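Local coordinates for EmGH1 (Erythrobacter marinus, PDB 5Z87), which is a family 3 glycoside hydrolase that probably cleaves beta-linked glucosides, as a beta-glucosidase, from the non-reducing end of its substrates, at residues A148-F153 and K624-I629; A152-M157 and A413-V418. All coordinates share one frame; numbering follows the deposited sequence.

Contact 1. Residues A148-F153 and K624-I629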
# COMPACT_ATOMS: atom_id res chain seq x y z
N ALA A 148 15.66 16.63 7.42
CA ALA A 148 16.66 16.89 8.45
C ALA A 148 16.15 17.91 9.46
O ALA A 148 16.19 17.68 10.68
CB ALA A 148 17.96 17.38 7.82
N MET A 149 15.63 19.03 8.97
CA MET A 149 15.17 20.07 9.88
C MET A 149 14.00 19.60 10.72
O MET A 149 13.81 20.08 11.85
CB MET A 149 14.80 21.32 9.10
CG MET A 149 15.99 22.04 8.46
SD MET A 149 15.52 23.72 7.99
CE MET A 149 14.71 23.45 6.43
N ALA A 150 13.20 18.67 10.19
CA ALA A 150 12.10 18.11 10.99
C ALA A 150 12.62 17.36 12.21
O ALA A 150 11.89 17.23 13.20
CB ALA A 150 11.23 17.18 10.13
N CYS A 151 13.85 16.84 12.15
CA CYS A 151 14.40 16.11 13.29
C CYS A 151 14.69 17.02 14.45
O CYS A 151 14.83 16.54 15.58
CB CYS A 151 15.69 15.37 12.94
SG CYS A 151 15.63 14.25 11.58
N ALA A 152 14.78 18.33 14.20
CA ALA A 152 15.18 19.26 15.25
C ALA A 152 14.07 19.50 16.25
O ALA A 152 14.35 19.85 17.41
CB ALA A 152 15.62 20.58 14.62
N PHE A 153 12.81 19.34 15.84
CA PHE A 153 11.66 19.69 16.70
C PHE A 153 11.82 21.09 17.29
O PHE A 153 11.56 21.34 18.47
CB PHE A 153 11.44 18.63 17.78
CG PHE A 153 10.85 17.35 17.24
CD1 PHE A 153 11.65 16.46 16.52
CD2 PHE A 153 9.50 17.06 17.40
CE1 PHE A 153 11.12 15.28 15.98
CE2 PHE A 153 8.94 15.89 16.86
CZ PHE A 153 9.76 14.99 16.15
N LYS A 624 15.47 14.17 16.89
CA LYS A 624 14.55 13.04 17.04
C LYS A 624 14.03 12.65 15.67
O LYS A 624 13.86 13.50 14.79
CB LYS A 624 13.37 13.40 17.96
CG LYS A 624 13.76 13.86 19.36
CD LYS A 624 14.18 12.66 20.21
CE LYS A 624 14.05 12.96 21.68
NZ LYS A 624 14.42 11.78 22.51
N LEU A 625 13.77 11.36 15.48
CA LEU A 625 13.28 10.89 14.18
C LEU A 625 11.86 11.40 13.92
O LEU A 625 11.00 11.30 14.81
CB LEU A 625 13.31 9.37 14.12
CG LEU A 625 14.71 8.81 13.86
CD1 LEU A 625 14.71 7.30 13.97
CD2 LEU A 625 15.24 9.27 12.50
N PRO A 626 11.60 12.01 12.77
CA PRO A 626 10.22 12.42 12.43
C PRO A 626 9.47 11.39 11.60
O PRO A 626 8.35 11.69 11.15
CB PRO A 626 10.47 13.69 11.62
CG PRO A 626 11.74 13.35 10.83
CD PRO A 626 12.57 12.49 11.76
N VAL A 627 10.07 10.23 11.37
CA VAL A 627 9.45 9.09 10.72
C VAL A 627 9.74 7.86 11.57
O VAL A 627 10.63 7.86 12.42
CB VAL A 627 9.98 8.86 9.29
CG1 VAL A 627 9.50 9.94 8.35
CG2 VAL A 627 11.52 8.80 9.32
N THR A 628 9.00 6.79 11.30
CA THR A 628 9.35 5.47 11.81
C THR A 628 10.32 4.84 10.83
O THR A 628 10.17 4.98 9.62
CB THR A 628 8.10 4.59 11.96
OG1 THR A 628 7.28 5.12 13.00
CG2 THR A 628 8.47 3.15 12.32
N ILE A 629 11.34 4.16 11.35
CA ILE A 629 12.26 3.42 10.48
C ILE A 629 11.92 1.93 10.59
O ILE A 629 12.16 1.31 11.63
CB ILE A 629 13.73 3.67 10.85
CG1 ILE A 629 14.07 5.17 10.76
CG2 ILE A 629 14.61 2.84 9.93
CD1 ILE A 629 13.89 5.76 9.35

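Contact 2. Residues A152-M157 and A413-V418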
# COMPACT_ATOMS: atom_id res chain seq x y z
N ALA A 152 14.78 18.33 14.20
CA ALA A 152 15.18 19.26 15.25
C ALA A 152 14.07 19.50 16.25
O ALA A 152 14.35 19.85 17.41
CB ALA A 152 15.62 20.58 14.62
N PHE A 153 12.81 19.34 15.84
CA PHE A 153 11.66 19.69 16.70
C PHE A 153 11.82 21.09 17.29
O PHE A 153 11.56 21.34 18.47
CB PHE A 153 11.44 18.63 17.78
CG PHE A 153 10.85 17.35 17.24
CD1 PHE A 153 11.65 16.46 16.52
CD2 PHE A 153 9.50 17.06 17.40
CE1 PHE A 153 11.12 15.28 15.98
CE2 PHE A 153 8.94 15.89 16.86
CZ PHE A 153 9.76 14.99 16.15
N ARG A 154 12.26 22.03 16.44
CA ARG A 154 12.46 23.43 16.81
C ARG A 154 11.72 24.30 15.80
O ARG A 154 12.34 24.91 14.91
CB ARG A 154 13.95 23.80 16.84
CG ARG A 154 14.74 23.21 17.99
CD ARG A 154 14.28 23.79 19.31
NE ARG A 154 14.48 25.23 19.36
CZ ARG A 154 15.64 25.82 19.65
NH1 ARG A 154 16.72 25.10 19.93
NH2 ARG A 154 15.71 27.15 19.67
N PRO A 155 10.39 24.37 15.87
CA PRO A 155 9.67 25.19 14.89
C PRO A 155 10.02 26.67 14.99
O PRO A 155 9.95 27.38 13.98
CB PRO A 155 8.19 24.92 15.20
CG PRO A 155 8.17 24.22 16.54
CD PRO A 155 9.49 23.55 16.70
N ASP A 156 10.43 27.15 16.17
CA ASP A 156 10.90 28.52 16.30
C ASP A 156 12.11 28.77 15.40
O ASP A 156 12.22 29.83 14.77
CB ASP A 156 11.24 28.84 17.76
CG ASP A 156 12.33 27.92 18.34
OD1 ASP A 156 12.47 26.76 17.90
OD2 ASP A 156 13.04 28.36 19.26
N MET A 157 13.02 27.80 15.31
CA MET A 157 14.15 28.00 14.42
C MET A 157 13.77 27.79 12.96
O MET A 157 14.38 28.40 12.07
CB MET A 157 15.30 27.07 14.82
CG MET A 157 15.96 27.46 16.13
SD MET A 157 17.30 26.34 16.56
CE MET A 157 18.36 26.44 15.11
N ALA A 413 21.60 22.59 11.90
CA ALA A 413 22.18 21.25 11.83
C ALA A 413 22.50 20.70 13.22
O ALA A 413 22.20 19.53 13.52
CB ALA A 413 23.43 21.27 10.95
N GLU A 414 23.09 21.53 14.10
CA GLU A 414 23.39 21.10 15.47
C GLU A 414 22.13 20.65 16.23
O GLU A 414 22.23 19.82 17.14
CB GLU A 414 24.10 22.24 16.24
CG GLU A 414 25.48 22.61 15.65
CD GLU A 414 26.21 23.76 16.38
OE1 GLU A 414 25.56 24.54 17.11
OE2 GLU A 414 27.44 23.87 16.22
N GLU A 415 20.96 21.19 15.88
CA GLU A 415 19.72 20.80 16.55
C GLU A 415 19.06 19.60 15.90
O GLU A 415 18.16 19.01 16.51
CB GLU A 415 18.72 21.97 16.56
CG GLU A 415 19.14 23.20 17.33
CD GLU A 415 18.92 23.08 18.82
OE1 GLU A 415 17.95 22.42 19.24
OE2 GLU A 415 19.73 23.64 19.59
N SER A 416 19.48 19.22 14.70
CA SER A 416 18.78 18.24 13.88
C SER A 416 19.42 16.87 13.87
O SER A 416 18.71 15.86 13.76
CB SER A 416 18.69 18.73 12.44
OG SER A 416 17.96 19.93 12.39
N ILE A 417 20.75 16.79 13.93
CA ILE A 417 21.41 15.50 13.81
C ILE A 417 20.95 14.57 14.93
O ILE A 417 20.84 14.97 16.09
CB ILE A 417 22.94 15.68 13.78
CG1 ILE A 417 23.33 16.52 12.57
CG2 ILE A 417 23.63 14.34 13.70
CD1 ILE A 417 24.73 17.06 12.61
N VAL A 418 20.61 13.34 14.55
CA VAL A 418 20.00 12.36 15.45
C VAL A 418 21.06 11.35 15.88
O VAL A 418 21.75 10.78 15.03
CB VAL A 418 18.82 11.63 14.78
CG1 VAL A 418 18.23 10.56 15.73
CG2 VAL A 418 17.77 12.62 14.29

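Contact 1. Residues A148-F153 and K624-I629
Phe153 sets the CD1-CE1 side of its ring against the beta carbon of Lys624, CE1 lying 3.5 Å from Lys624 CB, with the two side chains crossing at about a right angle. The ring arrives there because CG stands anti to the carbonyl carbon (chi1 -73°) on a residue whose positive phi, 49°, turns the chain out of the preceding helix. Lys624 O sits at the ring edge, near its plane, 3.5 Å from Phe153 CE1, a position in which carbonyl oxygen faces the weakly positive ring hydrogens. The backbones are pinned by one bond: Lys624 N donates to Cys151 O over 2.8 Å, nearly straight at 170°. Close by, Cys151 CA makes a bent CA-H...O contact with Lys624 O, 3.1 Å away. Further along, Cys151 SG packs on Pro626 at 3.5 Å from CD, while Ala150 CB meets the same proline ring at CB and CG, 3.9 Å from each. The lysine chain bends at chi2 and leads its amine off to a salt bridge with Asp705. All six touching residues are buried. The contact is plain interdomain packing of the three-part family 3 architecture: the end region of helix 146-150 and the residues that follow, part of the N-terminal TIM-barrel domain, pack against an irregular segment of the C-terminal domain.

Contact 2. Residues A152-M157 and A413-V418
Glu415 OE1 is held by three groups: Arg154 NH1 at 3.0 Å across the contact, and Lys730 and Gln704 from outside it. The arginine-glutamate pair is a salt bridge with guanidinium and carboxylate planes 83° apart, so the carboxylate is not matched side by side with two nitrogens. That paired geometry is spent on Asp156 instead, which Arg154 meets side-on: NE reaches Asp156 OD1 at 2.9 Å, and NH2 reaches Asp156 OD2 at 3.0 Å, almost within the guanidinium plane. Bends at chi2 and chi3, -67° and -61°, fold the arginine back so that one group can serve both acids. Met157 SD lies over one guanidinium face, 3.4 Å above its plane and offset toward the rim, and also touches Glu415 CG at 3.7 Å. With an alanine here instead of Arg154, Asp156 would probably lose its two-nitrogen partner, the Met157 sulfur the group it packs against, and Glu415 OE1 one of its three partners. Nearer the backbone, Ala152 CB rests 3.3 Å from Ser416 OG, a hydroxyl bonded to Met412 O. The contact thus joins the start of helix 155-171, where Arg154 is the N-cap residue, to the end region of helix 403-416; Lys730 brings in strand 724-733, and Ile417, its CB directed away from 152-157, packs on helix 607-615.

How the contacts relate
The centres of contacts 1 and 2 lie about 9 Å apart, and both start from the same piece of chain, sharing Ala152 and Phe153 in the turn between helices 146-150 and 155-171. Along the sequence that turn comes first, then 413-418, then 624-629. Segment 148-153 of contact 1 also touches 413-418 of contact 2: Cys151 CB is 3.2 Å from Ser416 O and 3.7 Å from Val418 CG2, so the two contacts adjoin. Strand 724-733 reaches both, through Phe728 against the Phe153 ring and Lys730 bonded to Ala152 O. The turn is therefore a meeting point of the N-terminal, C-terminal and fibronectin type III-like domains, away from the bound dithiothreitol and the magnesium site at Asp713.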